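Local atomic coordinates of Plm1 (Streptomyces sp. HK803, PDB entry 4HXY), a protein that probably reduces the beta-keto group of a polyketide intermediate with NADPH, as the ketoreductase domain of the first module of phoslactomycin biosynthesis. Residues T5-E10 / G405-A410; V359-W364 / T384-P389. All blocks are in the same frame, centred on the assembly; numbering follows the deposited sequence.

The chain begins in strand 6-14, whose first residues form one side of interaction 1. It then runs through the strands and helices up to strand 167-175 and on through the NADPH-binding half. Strand 357-361 and the turn after it begin interaction 2. Helix 372-380 follows, and residues 384-389 come back to that turn, closing a short loop of 19 residues. Helix 388-400 then leads to strand 408-412, which meets the N-terminal strand and closes the long loop of interaction 1. Interaction 2 is therefore nested within interaction 1. The two touch, because strands 357-361 and 408-412 are neighbours in the sheet. Val409 O lies 2.8 Å from Gly362 N, a probable hydrogen bond.

Interaction 1 of 2, residues T5-E10 / G405-A410; sequences TGWFSE and GDPVVA
Gly6, Trp7 and Phe8 pair with Ala410, Val409 and Val408 in an antiparallel beta ladder. Phe8 and Val408 form a hydrogen-bonded pair. Phe8 N reaches Val408 O at 2.8 Å, and Val408 N reaches Phe8 O at 2.9 Å. Gly6 and Ala410 form a second such pair. Ala410 N bonds to Gly6 O at 3.0 Å, while the bond from Gly6 N to Ala410 O is weak, with 128° at the hydrogen. Trp7 and Val409 are the non-hydrogen-bonded pair between them.

The Trp7 side chain starts at CB on the same face as Val409. CG is anti to the carbonyl carbon (chi1 -75°), which lays the indole alongside Val409, both pointing the same way. CD2 comes 4.0 Å from Val409 CG2. CE3 lies near both that methyl and Pro407 CB. CZ3 meets Pro407 CB more closely, at 3.6 Å. The methyl stands over one face of the six-membered ring, so that CE2, CZ2 and CH2 lie at much the same distance from it as CD2. Val409 CG2 sits 3.8 Å from the centroid of the six-membered ring of Trp7, only 5° off its normal, a CH-pi contact. Ala394 and Gln397 of helix 388-400 also touch the indole. With an alanine in place of Trp7, Val409 CG2 and Pro407 CB would probably lose their aromatic cover, and a gap would open against helix 388-400.

The ladder joins the N-terminal strand to strand 408-412, which itself borders strand 357-361 of the NADPH-binding half. Past its end a water bridges Glu10 N and Asp406 O. On the other face the Phe8 ring offers its edge, with CE1 3.7 Å from Ala410 O. At the start of the ladder Thr5 CG2 presses tightly on Val409 CG1, at 3.4 Å.

Interaction 2 of 2, residues V359-W364 / T384-P389; sequences VAWGPW and TPLLVP. With NDP (NADPH dihydro-nicotinamide-adenine-dinucleotide phosphate), chain C.
Pro363 and Leu386 meet beside the nicotinamide end of NADPH, in the turn that follows strand 357-361 of this Rossmann-type fold. The backbone of the turn meets the nicotinamide. Trp364 N donates to the carboxamide oxygen O7N of NADPH at 2.8 Å, nearly straight at 165°. Gly362 O approaches C4N, the hydride-carrying carbon, at 3.3 Å. Trp361 places its CB 3.5 Å from C5N of the same ring.

The second shell fixes this turn from behind. Leu386 N donates to Pro363 O at 2.8 Å and 170°, tilted from the carbonyl plane. A water donates to the same oxygen and to Thr384 O, so two donors grip Pro363 O. Pro385 CB packs on Trp364 C at 3.7 Å. Leu386 crosses Trp361 at about a right angle. Its CG stands anti to its carbonyl carbon (chi1 -69°), and from there CD1 reaches Trp361 CE3 at 3.9 Å. The Trp361 ring is sandwiched: Val359 CG1 sits over the centre of one face, and Trp364 NE1 lies above the opposite face, displaced toward the rim.

Phe320 of strand 316-322 meets Trp361 edge-to-face. Two helices touch the contact: helix 372-380 at Pro385, through Glu375 and Arg379, and helix 388-400 at Trp361 and Trp364, through Met395 and Ala391. Strand 357-361 itself runs between strands 316-322 and 408-412.

Interaction 1 of 2, residues T5-E10 / G405-A410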
loop_
_atom_site.group_PDB
_atom_site.type_symbol
_atom_site.label_atom_id
_atom_site.label_comp_id
_atom_site.label_asym_id
_atom_site.label_seq_id
_atom_site.Cartn_x
_atom_site.Cartn_y
_atom_site.Cartn_z
ATOM N N THR A 5 -14.921 15.609 2.084
ATOM C CA THR A 5 -14.083 14.424 2.053
ATOM C C THR A 5 -13.680 14.145 0.631
ATOM O O THR A 5 -14.542 13.965 -0.231
ATOM C CB THR A 5 -14.801 13.198 2.642
ATOM O OG1 THR A 5 -15.189 13.488 3.995
ATOM C CG2 THR A 5 -13.872 11.970 2.633
ATOM N N GLY A 6 -12.374 14.089 0.382
ATOM C CA GLY A 6 -11.874 13.774 -0.951
ATOM C C GLY A 6 -11.838 12.276 -1.196
ATOM O O GLY A 6 -11.378 11.508 -0.328
ATOM N N TRP A 7 -12.325 11.874 -2.372
ATOM C CA TRP A 7 -12.295 10.486 -2.841
ATOM C C TRP A 7 -11.463 10.442 -4.101
ATOM O O TRP A 7 -11.680 11.225 -5.039
ATOM C CB TRP A 7 -13.686 9.952 -3.130
ATOM C CG TRP A 7 -14.449 9.638 -1.911
ATOM C CD1 TRP A 7 -15.015 10.528 -1.043
ATOM C CD2 TRP A 7 -14.765 8.337 -1.410
ATOM N NE1 TRP A 7 -15.664 9.850 -0.023
ATOM C CE2 TRP A 7 -15.516 8.510 -0.226
ATOM C CE3 TRP A 7 -14.491 7.049 -1.843
ATOM C CZ2 TRP A 7 -16.000 7.428 0.509
ATOM C CZ3 TRP A 7 -14.945 5.976 -1.093
ATOM C CH2 TRP A 7 -15.693 6.178 0.065
ATOM N N PHE A 8 -10.477 9.550 -4.108
ATOM C CA PHE A 8 -9.577 9.429 -5.235
ATOM C C PHE A 8 -9.329 7.969 -5.567
ATOM O O PHE A 8 -9.661 7.070 -4.786
ATOM C CB PHE A 8 -8.232 10.141 -4.950
ATOM C CG PHE A 8 -8.384 11.472 -4.280
ATOM C CD1 PHE A 8 -8.394 11.574 -2.903
ATOM C CD2 PHE A 8 -8.526 12.615 -5.037
ATOM C CE1 PHE A 8 -8.526 12.810 -2.281
ATOM C CE2 PHE A 8 -8.670 13.859 -4.437
ATOM C CZ PHE A 8 -8.670 13.958 -3.048
ATOM N N SER A 9 -8.774 7.752 -6.759
ATOM C CA SER A 9 -8.402 6.425 -7.223
ATOM C C SER A 9 -7.174 6.502 -8.122
ATOM O O SER A 9 -6.994 7.469 -8.832
ATOM C CB SER A 9 -9.542 5.810 -8.023
ATOM O OG SER A 9 -9.269 4.449 -8.311
ATOM N N GLU A 10 -6.382 5.444 -8.109
ATOM C CA GLU A 10 -5.403 5.193 -9.145
ATOM C C GLU A 10 -6.097 5.005 -10.493
ATOM O O GLU A 10 -7.172 4.389 -10.582
ATOM C CB GLU A 10 -4.614 3.924 -8.802
ATOM C CG GLU A 10 -3.527 3.590 -9.783
ATOM C CD GLU A 10 -2.988 2.178 -9.609
ATOM O OE1 GLU A 10 -1.880 2.038 -9.069
ATOM O OE2 GLU A 10 -3.672 1.211 -10.017
ATOM N N GLY A 405 -13.805 -1.524 -5.725
ATOM C CA GLY A 405 -12.770 -0.553 -6.005
ATOM C C GLY A 405 -11.817 -0.505 -4.842
ATOM O O GLY A 405 -12.049 -1.135 -3.836
ATOM N N ASP A 406 -10.738 0.239 -4.966
ATOM C CA ASP A 406 -9.965 0.497 -3.771
ATOM C C ASP A 406 -9.832 2.019 -3.734
ATOM O O ASP A 406 -9.102 2.622 -4.482
ATOM C CB ASP A 406 -8.626 -0.212 -3.727
ATOM C CG ASP A 406 -8.710 -1.657 -3.186
ATOM O OD1 ASP A 406 -9.746 -2.100 -2.598
ATOM O OD2 ASP A 406 -7.677 -2.340 -3.365
ATOM N N PRO A 407 -10.566 2.617 -2.826
ATOM C CA PRO A 407 -10.606 4.059 -2.690
ATOM C C PRO A 407 -9.488 4.654 -1.854
ATOM O O PRO A 407 -8.982 4.036 -0.952
ATOM C CB PRO A 407 -11.942 4.275 -1.989
ATOM C CG PRO A 407 -12.034 3.098 -1.107
ATOM C CD PRO A 407 -11.511 1.964 -1.908
ATOM N N VAL A 408 -9.146 5.882 -2.207
ATOM C CA VAL A 408 -8.233 6.725 -1.440
ATOM C C VAL A 408 -9.127 7.822 -0.863
ATOM O O VAL A 408 -9.834 8.489 -1.623
ATOM C CB VAL A 408 -7.155 7.342 -2.357
ATOM C CG1 VAL A 408 -6.113 8.117 -1.534
ATOM C CG2 VAL A 408 -6.462 6.262 -3.176
ATOM N N VAL A 409 -9.121 7.985 0.460
ATOM C CA VAL A 409 -10.026 8.921 1.152
ATOM C C VAL A 409 -9.221 9.846 2.048
ATOM O O VAL A 409 -8.607 9.403 3.017
ATOM C CB VAL A 409 -11.073 8.156 1.978
ATOM C CG1 VAL A 409 -11.982 9.136 2.750
ATOM C CG2 VAL A 409 -11.896 7.206 1.075
ATOM N N ALA A 410 -9.194 11.136 1.708
ATOM C CA ALA A 410 -8.322 12.094 2.397
ATOM C C ALA A 410 -8.844 13.507 2.189
ATOM O O ALA A 410 -9.515 13.768 1.195
ATOM C CB ALA A 410 -6.871 11.974 1.872
HETATM O O HOH W 1 -11.027 2.489 -7.438
HETATM O O HOH W 2 -6.801 3.330 -6.254
#

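Interaction 2 of 2, residues V359-W364 / T384-P389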
loop_
_atom_site.group_PDB
_atom_site.type_symbol
_atom_site.label_atom_id
_atom_site.label_comp_id
_atom_site.label_asym_id
_atom_site.label_seq_id
_atom_site.Cartn_x
_atom_site.Cartn_y
_atom_site.Cartn_z
ATOM N N VAL A 359 -9.016 0.598 2.105
ATOM C CA VAL A 359 -9.209 2.052 2.041
ATOM C C VAL A 359 -7.877 2.701 2.373
ATOM O O VAL A 359 -7.352 2.492 3.471
ATOM C CB VAL A 359 -10.276 2.557 3.035
ATOM C CG1 VAL A 359 -10.440 4.063 2.939
ATOM C CG2 VAL A 359 -11.641 1.900 2.769
ATOM N N ALA A 360 -7.358 3.493 1.430
ATOM C CA ALA A 360 -6.093 4.214 1.626
ATOM C C ALA A 360 -6.434 5.563 2.255
ATOM O O ALA A 360 -6.767 6.528 1.580
ATOM C CB ALA A 360 -5.368 4.352 0.310
ATOM N N TRP A 361 -6.404 5.599 3.577
ATOM C CA TRP A 361 -6.734 6.789 4.327
ATOM C C TRP A 361 -5.632 7.871 4.348
ATOM O O TRP A 361 -4.432 7.586 4.538
ATOM C CB TRP A 361 -6.961 6.409 5.778
ATOM C CG TRP A 361 -8.064 5.442 6.008
ATOM C CD1 TRP A 361 -7.950 4.147 6.415
ATOM C CD2 TRP A 361 -9.455 5.729 5.969
ATOM N NE1 TRP A 361 -9.187 3.597 6.579
ATOM C CE2 TRP A 361 -10.132 4.552 6.312
ATOM C CE3 TRP A 361 -10.187 6.851 5.633
ATOM C CZ2 TRP A 361 -11.526 4.475 6.342
ATOM C CZ3 TRP A 361 -11.559 6.796 5.687
ATOM C CH2 TRP A 361 -12.221 5.606 6.022
ATOM N N GLY A 362 -6.072 9.113 4.221
ATOM C CA GLY A 362 -5.313 10.226 4.776
ATOM C C GLY A 362 -5.339 10.235 6.289
ATOM O O GLY A 362 -5.925 9.361 6.925
ATOM N N PRO A 363 -4.705 11.245 6.895
ATOM C CA PRO A 363 -4.636 11.314 8.333
ATOM C C PRO A 363 -6.022 11.457 8.926
ATOM O O PRO A 363 -6.903 12.083 8.321
ATOM C CB PRO A 363 -3.787 12.561 8.591
ATOM C CG PRO A 363 -3.893 13.367 7.335
ATOM C CD PRO A 363 -4.001 12.363 6.242
ATOM N N TRP A 364 -6.214 10.843 10.091
ATOM C CA TRP A 364 -7.423 11.028 10.891
ATOM C C TRP A 364 -7.153 11.914 12.089
ATOM O O TRP A 364 -6.078 11.877 12.682
ATOM C CB TRP A 364 -7.855 9.700 11.493
ATOM C CG TRP A 364 -8.504 8.694 10.572
ATOM C CD1 TRP A 364 -8.085 8.292 9.324
ATOM C CD2 TRP A 364 -9.633 7.882 10.898
ATOM N NE1 TRP A 364 -8.915 7.298 8.851
ATOM C CE2 TRP A 364 -9.866 7.020 9.802
ATOM C CE3 TRP A 364 -10.482 7.814 12.002
ATOM C CZ2 TRP A 364 -10.918 6.114 9.780
ATOM C CZ3 TRP A 364 -11.521 6.879 11.990
ATOM C CH2 TRP A 364 -11.728 6.046 10.881
ATOM N N THR A 384 -5.317 17.749 5.828
ATOM C CA THR A 384 -6.066 18.066 7.025
ATOM C C THR A 384 -6.586 16.746 7.583
ATOM O O THR A 384 -7.176 15.959 6.851
ATOM C CB THR A 384 -7.219 19.017 6.715
ATOM O OG1 THR A 384 -6.691 20.216 6.118
ATOM C CG2 THR A 384 -8.010 19.370 7.985
ATOM N N PRO A 385 -6.372 16.503 8.872
ATOM C CA PRO A 385 -6.936 15.268 9.438
ATOM C C PRO A 385 -8.450 15.177 9.265
ATOM O O PRO A 385 -9.160 16.172 9.476
ATOM C CB PRO A 385 -6.525 15.334 10.910
ATOM C CG PRO A 385 -5.255 16.120 10.886
ATOM C CD PRO A 385 -5.489 17.183 9.833
ATOM N N LEU A 386 -8.934 13.987 8.878
ATOM C CA LEU A 386 -10.371 13.762 8.692
ATOM C C LEU A 386 -11.002 13.747 10.063
ATOM O O LEU A 386 -10.468 13.121 10.970
ATOM C CB LEU A 386 -10.616 12.399 8.058
ATOM C CG LEU A 386 -10.174 12.236 6.614
ATOM C CD1 LEU A 386 -10.067 10.731 6.239
ATOM C CD2 LEU A 386 -11.123 13.003 5.692
ATOM N N LEU A 387 -12.140 14.406 10.211
ATOM C CA LEU A 387 -12.900 14.285 11.454
ATOM C C LEU A 387 -13.491 12.878 11.553
ATOM O O LEU A 387 -13.814 12.252 10.547
ATOM C CB LEU A 387 -13.971 15.372 11.525
ATOM C CG LEU A 387 -13.440 16.798 11.357
ATOM C CD1 LEU A 387 -14.555 17.793 11.642
ATOM C CD2 LEU A 387 -12.244 17.017 12.254
ATOM N N VAL A 388 -13.573 12.356 12.768
ATOM C CA VAL A 388 -13.971 10.976 12.966
ATOM C C VAL A 388 -15.347 10.637 12.364
ATOM O O VAL A 388 -15.489 9.613 11.709
ATOM C CB VAL A 388 -13.845 10.560 14.444
ATOM C CG1 VAL A 388 -14.453 9.185 14.619
ATOM C CG2 VAL A 388 -12.365 10.576 14.876
ATOM N N PRO A 389 -16.364 11.506 12.546
ATOM C CA PRO A 389 -17.633 11.166 11.902
ATOM C C PRO A 389 -17.535 11.043 10.376
ATOM O O PRO A 389 -18.138 10.137 9.768
ATOM C CB PRO A 389 -18.546 12.345 12.283
ATOM C CG PRO A 389 -17.907 12.927 13.543
ATOM C CD PRO A 389 -16.445 12.759 13.323
HETATM P PA NDP C . -2.483 2.782 16.633
HETATM O O1A NDP C . -3.287 3.537 17.638
HETATM O O2A NDP C . -1.012 2.618 16.874
HETATM O O5B NDP C . -3.123 1.333 16.436
HETATM C C5B NDP C . -2.352 0.282 15.892
HETATM C C4B NDP C . -2.780 -0.999 16.546
HETATM O O4B NDP C . -2.073 -2.092 15.993
HETATM C C3B NDP C . -2.488 -1.035 18.027
HETATM O O3B NDP C . -3.689 -1.468 18.695
HETATM C C2B NDP C . -1.387 -2.058 18.193
HETATM O O2B NDP C . -1.585 -2.605 19.480
HETATM C C1B NDP C . -1.708 -2.985 17.024
HETATM N N9A NDP C . -0.642 -3.879 16.591
HETATM C C8A NDP C . 0.621 -3.552 16.147
HETATM N N7A NDP C . 1.294 -4.689 15.867
HETATM C C5A NDP C . 0.459 -5.752 16.104
HETATM C C6A NDP C . 0.596 -7.125 15.983
HETATM N N6A NDP C . 1.699 -7.734 15.560
HETATM N N1A NDP C . -0.479 -7.921 16.339
HETATM C C2A NDP C . -1.675 -7.359 16.768
HETATM N N3A NDP C . -1.822 -6.002 16.897
HETATM C C4A NDP C . -0.759 -5.226 16.556
HETATM O O3 NDP C . -2.627 3.438 15.169
HETATM P PN NDP C . -3.932 4.000 14.467
HETATM O O1N NDP C . -3.639 5.406 14.105
HETATM O O2N NDP C . -5.184 3.698 15.187
HETATM O O5D NDP C . -3.908 3.274 13.043
HETATM C C5D NDP C . -4.442 1.989 12.859
HETATM C C4D NDP C . -4.300 1.619 11.392
HETATM O O4D NDP C . -4.772 2.669 10.565
HETATM C C3D NDP C . -2.859 1.388 11.001
HETATM O O3D NDP C . -2.766 0.209 10.261
HETATM C C2D NDP C . -2.496 2.571 10.128
HETATM O O2D NDP C . -1.504 2.272 9.168
HETATM C C1D NDP C . -3.840 2.957 9.544
HETATM N N1N NDP C . -3.909 4.389 9.223
HETATM C C2N NDP C . -3.974 5.326 10.214
HETATM C C3N NDP C . -3.880 6.694 9.951
HETATM C C7N NDP C . -4.028 7.707 11.017
HETATM O O7N NDP C . -4.135 9.012 10.591
HETATM N N7N NDP C . -4.019 7.455 12.317
HETATM C C4N NDP C . -4.038 7.145 8.523
HETATM C C5N NDP C . -3.971 6.042 7.519
HETATM C C6N NDP C . -3.932 4.722 7.902
HETATM P P2B NDP C . -0.485 -3.483 20.241
HETATM O O1X NDP C . -1.062 -3.687 21.623
HETATM O O2X NDP C . 0.860 -2.746 20.293
HETATM O O3X NDP C . -0.264 -4.753 19.529
HETATM O O HOH W 3 -6.924 13.487 5.635
#